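Local coordinates for protein enzyme subtilase SubTY from Bacillus sp. TY145 (Bacillus sp., PDB 5FFN) that is a subtilisin-like serine endopeptidase of the subtilase family that probably hydrolyses peptide bonds in proteins and carries bound calcium and sodium ions, at residues I11-N16 with G200-A205; P213-D218 with E223-V228; D288-G291 with G296-D299. One frame throughout, in Å; residues are numbered along the deposited sequence.

Interaction 1 (I11-N16 with G200-A205); sequences IKSIYN and GTYRVA
Ser13, in the last turns of a helix, faces Tyr202 on a strand, and their CA atoms, at 9.8 Å, make the nearest backbone approach between 11-16 and 200-205. The two backbones therefore do not pack against each other, and the gap is bridged by side chains. The helix is closed just beyond Ser13 by Asn16, whose positive phi belongs to a Schellman motif and whose N bonds back to Ser13 O at 2.9 Å.

The serine hydroxyl comes in from the side, over the C-O bond of the phenol, with Ser13 OG 2.8 Å from Tyr202 OH and 3.1 Å from Tyr202 CZ. The two oxygens are within hydrogen-bonding distance, but Ser13 OG also pairs with the hydroxyl of Tyr307, so the proton of the serine has more than one possible acceptor. Ser13 CB stays 3.4 Å from Tyr202 OH, and the approach to the ring itself is oblique. With CG of Tyr202 opposite its carbonyl carbon (chi1 -75°), the ring extends away from the strand toward the helix. Beside it, Thr201 OG1 donates to Tyr202 O at 2.8 Å. A phenylalanine in place of Tyr202 would remove the phenol oxygen and would probably leave Ser13 OG with Tyr307 and without its polar neighbour on the strand.

Around the pair, Tyr202 rests on Leu193 of strand 188-194, an antiparallel partner of strand 201-204. The helix is held from other sides, since Ser13 O accepts a hydrogen bond from Arg309 NH2 near the C-terminus and Ile14 packs on His256 and Leu260 of helix 250-267.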
ATOM      1  N   ILE A  11       4.575 -10.050   9.768  1.00 14.89           N
ATOM      2  CA  ILE A  11       3.499 -10.966  10.072  1.00 15.31           C
ATOM      3  C   ILE A  11       3.601 -11.314  11.539  1.00 15.30           C
ATOM      4  O   ILE A  11       2.601 -11.247  12.237  1.00 14.66           O
ATOM      5  CB  ILE A  11       3.521 -12.224   9.182  1.00 14.41           C
ATOM      6  CG1 ILE A  11       3.503 -11.839   7.693  1.00 16.34           C
ATOM      7  CG2 ILE A  11       2.354 -13.142   9.520  1.00 15.08           C
ATOM      8  CD1 ILE A  11       2.200 -11.115   7.223  1.00 15.74           C
ATOM      9  N   LYS A  12       4.795 -11.709  12.001  1.00 16.22           N
ATOM     10  CA  LYS A  12       5.015 -11.961  13.437  1.00 16.13           C
ATOM     11  C   LYS A  12       4.672 -10.723  14.264  1.00 15.65           C
ATOM     12  O   LYS A  12       4.035 -10.812  15.321  1.00 15.84           O
ATOM     13  CB  LYS A  12       6.464 -12.301  13.698  1.00 16.99           C
ATOM     14  CG  LYS A  12       6.922 -13.697  13.175  1.00 19.83           C
ATOM     15  CD  LYS A  12       8.446 -13.816  13.458  1.00 21.20           C
ATOM     16  CE  LYS A  12       8.943 -15.240  13.382  1.00 28.13           C
ATOM     17  NZ  LYS A  12       9.357 -15.721  12.020  1.00 20.88           N
ATOM     18  N   SER A  13       5.076  -9.564  13.762  1.00 13.45           N
ATOM     19  CA  SER A  13       4.858  -8.315  14.484  1.00 13.50           C
ATOM     20  C   SER A  13       3.355  -7.983  14.614  1.00 12.84           C
ATOM     21  O   SER A  13       2.859  -7.654  15.704  1.00 11.53           O
ATOM     22  CB  SER A  13       5.608  -7.168  13.799  1.00 12.26           C
ATOM     23  OG  SER A  13       5.346  -5.934  14.473  1.00 13.51           O
ATOM     24  N   ILE A  14       2.628  -8.043  13.514  1.00 13.07           N
ATOM     25  CA  ILE A  14       1.206  -7.649  13.567  1.00 13.27           C
ATOM     26  C   ILE A  14       0.369  -8.662  14.353  1.00 13.91           C
ATOM     27  O   ILE A  14      -0.669  -8.315  14.911  1.00 14.24           O
ATOM     28  CB  ILE A  14       0.643  -7.352  12.148  1.00 13.18           C
ATOM     29  CG1 ILE A  14      -0.574  -6.414  12.225  1.00 13.22           C
ATOM     30  CG2 ILE A  14       0.359  -8.580  11.373  1.00 14.20           C
ATOM     31  CD1 ILE A  14      -1.078  -5.947  10.880  1.00 16.06           C
ATOM     32  N   TYR A  15       0.831  -9.913  14.367  1.00 15.16           N
ATOM     33  CA  TYR A  15       0.225 -10.957  15.199  1.00 16.42           C
ATOM     34  C   TYR A  15       0.613 -10.803  16.665  1.00 16.23           C
ATOM     35  O   TYR A  15      -0.057 -11.350  17.558  1.00 18.15           O
ATOM     36  CB  TYR A  15       0.550 -12.367  14.649  1.00 15.50           C
ATOM     37  CG  TYR A  15      -0.514 -12.859  13.676  1.00 16.95           C
ATOM     38  CD1 TYR A  15      -0.581 -12.366  12.350  1.00 15.15           C
ATOM     39  CD2 TYR A  15      -1.468 -13.787  14.065  1.00 16.63           C
ATOM     40  CE1 TYR A  15      -1.568 -12.793  11.480  1.00 15.88           C
ATOM     41  CE2 TYR A  15      -2.442 -14.225  13.201  1.00 17.82           C
ATOM     42  CZ  TYR A  15      -2.514 -13.717  11.907  1.00 16.87           C
ATOM     43  OH  TYR A  15      -3.525 -14.173  11.098  1.00 15.12           O
ATOM     44  N   ASN A  16       1.676 -10.044  16.908  1.00 17.11           N
ATOM     45  CA  ASN A  16       2.214  -9.801  18.256  1.00 17.54           C
ATOM     46  C   ASN A  16       2.597 -11.164  18.872  1.00 18.61           C
ATOM     47  O   ASN A  16       2.270 -11.476  20.016  1.00 18.32           O
ATOM     48  CB  ASN A  16       1.212  -9.007  19.112  1.00 16.89           C
ATOM     49  CG  ASN A  16       1.878  -8.185  20.210  1.00 18.31           C
ATOM     50  OD1 ASN A  16       3.030  -8.412  20.580  1.00 20.32           O
ATOM     51  ND2 ASN A  16       1.138  -7.219  20.744  1.00 16.37           N
ATOM     52  N   GLY A 200      10.652   3.442  22.878  1.00 18.89           N
ATOM     53  CA  GLY A 200       9.841   2.361  23.429  1.00 18.99           C
ATOM     54  C   GLY A 200       8.839   1.714  22.493  1.00 18.40           C
ATOM     55  O   GLY A 200       8.074   0.851  22.898  1.00 18.63           O
ATOM     56  N   THR A 201       8.853   2.100  21.224  1.00 16.77           N
ATOM     57  CA  THR A 201       7.918   1.541  20.259  1.00 16.28           C
ATOM     58  C   THR A 201       8.622   1.263  18.951  1.00 15.21           C
ATOM     59  O   THR A 201       9.756   1.680  18.760  1.00 14.08           O
ATOM     60  CB  THR A 201       6.704   2.538  19.981  1.00 15.87           C
ATOM     61  OG1 THR A 201       7.103   3.628  19.139  1.00 16.42           O
ATOM     62  CG2 THR A 201       6.152   3.105  21.249  1.00 16.34           C
ATOM     63  N   TYR A 202       7.918   0.612  18.026  1.00 15.10           N
ATOM     64  CA  TYR A 202       8.359   0.625  16.646  1.00 14.39           C
ATOM     65  C   TYR A 202       8.595   2.037  16.136  1.00 14.08           C
ATOM     66  O   TYR A 202       7.986   3.004  16.597  1.00 13.76           O
ATOM     67  CB  TYR A 202       7.363  -0.091  15.734  1.00 14.74           C
ATOM     68  CG  TYR A 202       7.406  -1.579  15.856  1.00 12.41           C
ATOM     69  CD1 TYR A 202       8.352  -2.350  15.156  1.00 13.37           C
ATOM     70  CD2 TYR A 202       6.540  -2.222  16.690  1.00 13.74           C
ATOM     71  CE1 TYR A 202       8.391  -3.734  15.292  1.00 13.43           C
ATOM     72  CE2 TYR A 202       6.556  -3.603  16.830  1.00 15.11           C
ATOM     73  CZ  TYR A 202       7.480  -4.362  16.131  1.00 11.99           C
ATOM     74  OH  TYR A 202       7.412  -5.735  16.300  1.00 13.78           O
ATOM     75  N   ARG A 203       9.494   2.138  15.158  1.00 13.91           N
ATOM     76  CA  ARG A 203       9.883   3.388  14.561  1.00 12.96           C
ATOM     77  C   ARG A 203       9.300   3.533  13.154  1.00 12.20           C
ATOM     78  O   ARG A 203       9.397   2.606  12.339  1.00 12.01           O
ATOM     79  CB  ARG A 203      11.434   3.436  14.473  1.00 13.86           C
ATOM     80  CG  ARG A 203      11.947   4.722  13.946  1.00 14.98           C
ATOM     81  CD  ARG A 203      13.491   4.818  14.103  1.00 16.43           C
ATOM     82  NE  ARG A 203      13.919   6.178  13.836  1.00 17.10           N
ATOM     83  CZ  ARG A 203      14.164   6.685  12.631  1.00 17.34           C
ATOM     84  NH1 ARG A 203      14.034   5.944  11.549  1.00 16.14           N
ATOM     85  NH2 ARG A 203      14.503   7.958  12.512  1.00 18.51           N
ATOM     86  N   VAL A 204       8.696   4.688  12.870  1.00 11.87           N
ATOM     87  CA  VAL A 204       8.313   5.039  11.515  1.00 11.23           C
ATOM     88  C   VAL A 204       9.572   5.158  10.643  1.00 11.88           C
ATOM     89  O   VAL A 204      10.530   5.873  11.025  1.00 11.30           O
ATOM     90  CB  VAL A 204       7.505   6.350  11.479  1.00 11.88           C
ATOM     91  CG1 VAL A 204       7.058   6.683  10.048  1.00 11.56           C
ATOM     92  CG2 VAL A 204       6.281   6.222  12.392  1.00 13.28           C
ATOM     93  N   ALA A 205       9.561   4.529   9.459  1.00 12.01           N
ATOM     94  CA  ALA A 205      10.698   4.697   8.510  1.00 12.60           C
ATOM     95  C   ALA A 205      10.772   6.133   8.012  1.00 13.82           C
ATOM     96  O   ALA A 205       9.758   6.799   7.771  1.00 12.71           O
ATOM     97  CB  ALA A 205      10.654   3.678   7.350  1.00 13.63           C
TER

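Interaction 2 (P213-D218 with E223-V228); sequences PATAGD and ERDIEV. With CA (calcium ion), chain C.
Thr215 and Asp225 reach across to each other, joined by a short hydrogen bond and by a shared calcium ion. Thr215 OG1 donates to Asp225 OD1 at 2.6 Å, using the syn lone pair of that oxygen. The threonine hydroxyl sits between its own backbone N and carbonyl carbon (chi1 57°), turned toward 223-228, while the carbonyl O of the same residue binds the calcium ion at 2.3 Å.

Asp225 divides its work in the same way: OD1 accepts the hydrogen bond from Thr215 OG1 and OD2 binds calcium at 2.3 Å, which fixes the rotation of the group. Its CG, anti to the carbonyl carbon (chi1 -72°), brings the carboxylate to Thr215 and the ion. Asp218 OD1 comes from roughly the opposite side of the ion, 4.6 Å from Asp225 OD2, and the metal between them probably offsets the repulsion of the two charges. Water 1 extends the bridge, donating to both Thr215 OG1 and Glu223 O.

Water 2, Ile220 O and Gln222 OE1 complete six ligands. Four protein groups from one short excursion of chain, Thr215 to Gln222, are closed by Asp225, an arrangement consistent with the calcium-stabilised surface loops of subtilases.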
ATOM      1  N   PRO A 213       0.921  18.434   9.945  1.00 15.80           N
ATOM      2  CA  PRO A 213       1.000  18.649  11.415  1.00 16.65           C
ATOM      3  C   PRO A 213      -0.190  19.416  12.005  1.00 17.05           C
ATOM      4  O   PRO A 213      -0.629  19.085  13.116  1.00 17.76           O
ATOM      5  CB  PRO A 213       2.324  19.406  11.583  1.00 17.88           C
ATOM      6  CG  PRO A 213       3.123  18.991  10.401  1.00 16.96           C
ATOM      7  CD  PRO A 213       2.119  18.974   9.277  1.00 16.14           C
ATOM      8  N   ALA A 214      -0.753  20.332  11.208  1.00 17.53           N
ATOM      9  CA  ALA A 214      -1.854  21.228  11.610  1.00 18.07           C
ATOM     10  C   ALA A 214      -3.101  20.472  12.004  1.00 17.85           C
ATOM     11  O   ALA A 214      -3.892  20.984  12.794  1.00 17.92           O
ATOM     12  CB  ALA A 214      -2.191  22.199  10.484  1.00 18.12           C
ATOM     13  N   THR A 215      -3.278  19.242  11.507  1.00 17.12           N
ATOM     14  CA  THR A 215      -4.515  18.500  11.766  1.00 16.45           C
ATOM     15  C   THR A 215      -4.306  17.135  12.427  1.00 16.38           C
ATOM     16  O   THR A 215      -5.234  16.359  12.532  1.00 15.73           O
ATOM     17  CB  THR A 215      -5.351  18.340  10.457  1.00 17.78           C
ATOM     18  OG1 THR A 215      -4.577  17.685   9.416  1.00 14.73           O
ATOM     19  CG2 THR A 215      -5.792  19.681   9.988  1.00 17.12           C
ATOM     20  N   ALA A 216      -3.103  16.886  12.913  1.00 15.09           N
ATOM     21  CA  ALA A 216      -2.806  15.682  13.680  1.00 16.50           C
ATOM     22  C   ALA A 216      -2.942  15.985  15.162  1.00 17.88           C
ATOM     23  O   ALA A 216      -2.525  17.061  15.597  1.00 20.97           O
ATOM     24  CB  ALA A 216      -1.373  15.182  13.395  1.00 16.31           C
ATOM     25  N   GLY A 217      -3.470  15.046  15.925  1.00 17.61           N
ATOM     26  CA  GLY A 217      -3.588  15.180  17.373  1.00 17.91           C
ATOM     27  C   GLY A 217      -5.016  15.012  17.863  1.00 18.51           C
ATOM     28  O   GLY A 217      -5.248  14.741  19.072  1.00 19.68           O
ATOM     29  N   ASP A 218      -5.983  15.117  16.957  1.00 17.76           N
ATOM     30  CA  ASP A 218      -7.381  15.095  17.346  1.00 17.14           C
ATOM     31  C   ASP A 218      -8.082  13.726  17.291  1.00 16.05           C
ATOM     32  O   ASP A 218      -9.194  13.571  17.787  1.00 16.17           O
ATOM     33  CB  ASP A 218      -8.129  16.161  16.557  1.00 17.48           C
ATOM     34  CG  ASP A 218      -8.092  15.937  15.058  1.00 19.65           C
ATOM     35  OD1 ASP A 218      -7.363  15.033  14.564  1.00 17.90           O
ATOM     36  OD2 ASP A 218      -8.769  16.723  14.371  1.00 20.27           O
ATOM     37  N   GLU A 223      -8.653  15.157   5.502  1.00 13.96           N
ATOM     38  CA  GLU A 223      -7.774  15.000   4.359  1.00 14.06           C
ATOM     39  C   GLU A 223      -6.331  15.347   4.771  1.00 12.55           C
ATOM     40  O   GLU A 223      -6.112  16.295   5.535  1.00 13.34           O
ATOM     41  CB  GLU A 223      -8.253  15.881   3.220  1.00 14.73           C
ATOM     42  CG  GLU A 223      -7.578  15.617   1.919  1.00 16.31           C
ATOM     43  CD  GLU A 223      -8.315  16.282   0.757  1.00 17.38           C
ATOM     44  OE1 GLU A 223      -9.131  15.636   0.083  1.00 18.24           O
ATOM     45  OE2 GLU A 223      -8.038  17.454   0.553  1.00 20.53           O
ATOM     46  N   ARG A 224      -5.379  14.516   4.314  1.00 11.32           N
ATOM     47  CA  ARG A 224      -3.921  14.663   4.550  1.00 11.46           C
ATOM     48  C   ARG A 224      -3.515  14.150   5.958  1.00 11.10           C
ATOM     49  O   ARG A 224      -2.400  14.397   6.410  1.00 12.52           O
ATOM     50  CB  ARG A 224      -3.418  16.092   4.309  1.00 12.53           C
ATOM     51  CG  ARG A 224      -3.788  16.692   2.950  1.00 15.55           C
ATOM     52  CD  ARG A 224      -3.048  18.024   2.745  1.00 18.72           C
ATOM     53  NE  ARG A 224      -1.635  17.807   2.458  1.00 18.79           N
ATOM     54  CZ  ARG A 224      -1.150  17.553   1.245  1.00 21.75           C
ATOM     55  NH1 ARG A 224      -1.936  17.497   0.179  1.00 21.50           N
ATOM     56  NH2 ARG A 224       0.147  17.334   1.094  1.00 19.86           N
ATOM     57  N   ASP A 225      -4.374  13.345   6.601  1.00 10.59           N
ATOM     58  CA  ASP A 225      -3.997  12.732   7.854  1.00 11.23           C
ATOM     59  C   ASP A 225      -3.588  11.275   7.644  1.00 10.96           C
ATOM     60  O   ASP A 225      -4.257  10.503   6.941  1.00 10.31           O
ATOM     61  CB  ASP A 225      -5.140  12.731   8.867  1.00 11.87           C
ATOM     62  CG  ASP A 225      -5.463  14.106   9.443  1.00 11.42           C
ATOM     63  OD1 ASP A 225      -4.746  15.082   9.215  1.00 11.81           O
ATOM     64  OD2 ASP A 225      -6.493  14.156  10.121  1.00 12.68           O
ATOM     65  N   ILE A 226      -2.495  10.891   8.295  1.00 10.13           N
ATOM     66  CA  ILE A 226      -2.117   9.482   8.402  1.00 10.32           C
ATOM     67  C   ILE A 226      -3.080   8.799   9.370  1.00  8.92           C
ATOM     68  O   ILE A 226      -3.472   9.360  10.375  1.00 10.73           O
ATOM     69  CB  ILE A 226      -0.656   9.267   8.981  1.00 10.41           C
ATOM     70  CG1 ILE A 226       0.342  10.054   8.135  1.00  8.96           C
ATOM     71  CG2 ILE A 226      -0.312   7.801   9.151  1.00 11.50           C
ATOM     72  CD1 ILE A 226       0.490   9.491   6.719  1.00 11.87           C
ATOM     73  N   GLU A 227      -3.486   7.597   9.056  1.00  9.66           N
ATOM     74  CA  GLU A 227      -4.452   6.884   9.939  1.00  9.53           C
ATOM     75  C   GLU A 227      -3.797   5.835  10.865  1.00  9.27           C
ATOM     76  O   GLU A 227      -4.019   5.828  12.076  1.00  9.45           O
ATOM     77  CB  GLU A 227      -5.563   6.290   9.078  1.00  9.02           C
ATOM     78  CG  GLU A 227      -6.773   5.791   9.846  1.00  9.07           C
ATOM     79  CD  GLU A 227      -8.075   5.937   9.030  1.00 11.32           C
ATOM     80  OE1 GLU A 227      -8.114   6.741   8.063  1.00  8.53           O
ATOM     81  OE2 GLU A 227      -9.059   5.263   9.363  1.00 10.92           O
ATOM     82  N   VAL A 228      -2.992   4.955  10.290  1.00  8.93           N
ATOM     83  CA  VAL A 228      -2.402   3.854  11.021  1.00  8.72           C
ATOM     84  C   VAL A 228      -1.025   3.590  10.414  1.00  8.57           C
ATOM     85  O   VAL A 228      -0.733   4.051   9.307  1.00  9.22           O
ATOM     86  CB  VAL A 228      -3.260   2.573  10.962  1.00  7.19           C
ATOM     87  CG1 VAL A 228      -4.598   2.797  11.662  1.00  9.72           C
ATOM     88  CG2 VAL A 228      -3.368   2.073   9.534  1.00  8.91           C
TER
HETATM   89 CA    CA C 401      -6.953  14.874  12.300  1.00 13.81          CA
HETATM   90  O   HOH W   1      -5.067  18.344   6.884  1.00 16.86           O
HETATM   91  O   HOH W   2      -5.630  13.092  12.956  1.00 11.14           O

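Interaction 3 (D288-G291 with G296-D299); sequences DIKG and GTGD. With CA (calcium ion), chain D.
Asp288 and Gly298 meet in a calcium-binding loop near the end of the subtilase fold, where two short loop segments close round one ion. The ligand pattern, an aspartate and the next carbonyl, then two glycine carbonyls and a further aspartate, resembles the calcium site of the related sedolisins.

The metal bonds come first. Asp288 OD1 binds the calcium ion at 2.4 Å, and carbonyl oxygens of Ile289, Gly296 and Gly298 supply three more ligands, with water 3 and Asp300 OD2 making six. The geometry is close to octahedral: Ile289 O stands opposite Gly298 O, and Gly296 O opposite the water. The shared ion explains why Ile289 O and Gly296 O can approach to 3.1 Å without a proton between them. Water 3 is itself positioned by Ile289 N, from which it accepts a hydrogen bond.

Van der Waals packing is slight and lies at the surface. The chain of Lys290 runs beside Thr297, pointing the same way, with CD of the lysine 3.5 Å from Thr297 OG1; the threonine methyl CG2 turns to Asp288.

One direct hydrogen bond spans the segments. With CG opposite its backbone N (chi1 -170°), Asp288 gives OD1 to the metal and turns OD2 to 296-299, where Gly298 N donates to it at 2.8 Å, nearly straight at 172° and 21° out of the carboxylate plane on the syn side.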
ATOM      1  N   ASP A 288       0.200   3.023  20.529  1.00 12.75           N
ATOM      2  CA  ASP A 288       0.676   4.351  20.212  1.00 11.89           C
ATOM      3  C   ASP A 288       2.117   4.242  19.670  1.00 12.74           C
ATOM      4  O   ASP A 288       2.923   3.530  20.248  1.00 13.43           O
ATOM      5  CB  ASP A 288       0.644   5.212  21.477  1.00 11.99           C
ATOM      6  CG  ASP A 288       0.905   6.702  21.219  1.00 15.90           C
ATOM      7  OD1 ASP A 288       0.957   7.156  20.043  1.00 17.33           O
ATOM      8  OD2 ASP A 288       1.044   7.465  22.224  1.00 15.78           O
ATOM      9  N   ILE A 289       2.424   4.856  18.539  1.00 10.75           N
ATOM     10  CA  ILE A 289       3.823   4.858  18.014  1.00 12.22           C
ATOM     11  C   ILE A 289       4.480   6.183  18.362  1.00 13.14           C
ATOM     12  O   ILE A 289       3.909   7.277  18.159  1.00 12.58           O
ATOM     13  CB  ILE A 289       3.845   4.551  16.483  1.00 11.78           C
ATOM     14  CG1 ILE A 289       3.282   3.149  16.206  1.00 12.39           C
ATOM     15  CG2 ILE A 289       5.223   4.783  15.839  1.00 13.86           C
ATOM     16  CD1 ILE A 289       4.240   1.919  16.566  1.00 11.95           C
ATOM     17  N   LYS A 290       5.696   6.107  18.916  1.00 14.72           N
ATOM     18  CA  LYS A 290       6.413   7.272  19.417  1.00 16.18           C
ATOM     19  C   LYS A 290       7.813   7.413  18.788  1.00 16.21           C
ATOM     20  O   LYS A 290       8.533   8.368  19.107  1.00 17.77           O
ATOM     21  CB  LYS A 290       6.559   7.131  20.928  1.00 17.02           C
ATOM     22  CG  LYS A 290       5.192   7.219  21.657  1.00 20.15           C
ATOM     23  CD  LYS A 290       5.390   7.535  23.130  1.00 26.13           C
ATOM     24  CE  LYS A 290       5.318   6.309  23.962  1.00 31.54           C
ATOM     25  NZ  LYS A 290       5.834   6.533  25.391  1.00 35.30           N
ATOM     26  N   GLY A 291       8.179   6.462  17.942  1.00 15.20           N
ATOM     27  CA  GLY A 291       9.481   6.429  17.303  1.00 15.02           C
ATOM     28  C   GLY A 291       9.443   6.945  15.879  1.00 15.09           C
ATOM     29  O   GLY A 291       8.497   6.620  15.111  1.00 15.68           O
ATOM     30  N   GLY A 296       5.207  10.914  18.122  1.00 16.42           N
ATOM     31  CA  GLY A 296       5.177  11.333  19.527  1.00 17.49           C
ATOM     32  C   GLY A 296       3.986  10.744  20.220  1.00 17.05           C
ATOM     33  O   GLY A 296       3.260   9.934  19.652  1.00 16.23           O
ATOM     34  N   THR A 297       3.781  11.108  21.478  1.00 16.83           N
ATOM     35  CA  THR A 297       2.667  10.546  22.222  1.00 16.44           C
ATOM     36  C   THR A 297       1.339  10.970  21.592  1.00 15.97           C
ATOM     37  O   THR A 297       1.138  12.142  21.304  1.00 17.59           O
ATOM     38  CB  THR A 297       2.744  11.037  23.674  1.00 18.39           C
ATOM     39  OG1 THR A 297       4.011  10.612  24.224  1.00 17.67           O
ATOM     40  CG2 THR A 297       1.607  10.480  24.475  1.00 18.48           C
ATOM     41  N   GLY A 298       0.442  10.024  21.368  1.00 14.70           N
ATOM     42  CA  GLY A 298      -0.857  10.329  20.808  1.00 14.44           C
ATOM     43  C   GLY A 298      -0.879  10.302  19.296  1.00 14.36           C
ATOM     44  O   GLY A 298       0.026   9.773  18.628  1.00 12.65           O
ATOM     45  N   ASP A 299      -1.935  10.865  18.743  1.00 13.65           N
ATOM     46  CA  ASP A 299      -2.124  10.938  17.293  1.00 13.76           C
ATOM     47  C   ASP A 299      -1.109  11.880  16.729  1.00 14.31           C
ATOM     48  O   ASP A 299      -1.007  13.029  17.179  1.00 15.99           O
ATOM     49  CB  ASP A 299      -3.556  11.390  17.057  1.00 14.23           C
ATOM     50  CG  ASP A 299      -3.895  11.683  15.612  1.00 14.97           C
ATOM     51  OD1 ASP A 299      -3.320  11.035  14.737  1.00 14.26           O
ATOM     52  OD2 ASP A 299      -4.786  12.563  15.403  1.00 14.22           O
TER
HETATM   53 CA    CA D 402       1.938   8.550  18.365  1.00 18.86          CA
HETATM   54  O   HOH W   3       0.739   7.024  16.930  1.00 11.95           O

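The three interactions follow one another in series along the chain, interaction 1 linking the N-terminal helix 9-15 to strand 201-204. That strand leads into the loop of interaction 2, which precedes strand 228-231, and interaction 3 follows helix 273-286. Interaction 3 lies between the others, its centre about 13 Å from that of interaction 1 and about 12 Å from that of interaction 2. It touches both: Lys290 N bonds to Thr201 OG1 and Gly291 O to Val204 N, while Asp299 OD2 accepts a hydrogen bond from Gly217 N. Two calcium loops are thus tied to each other and to the sheet edge, consistent with a metal-braced surface.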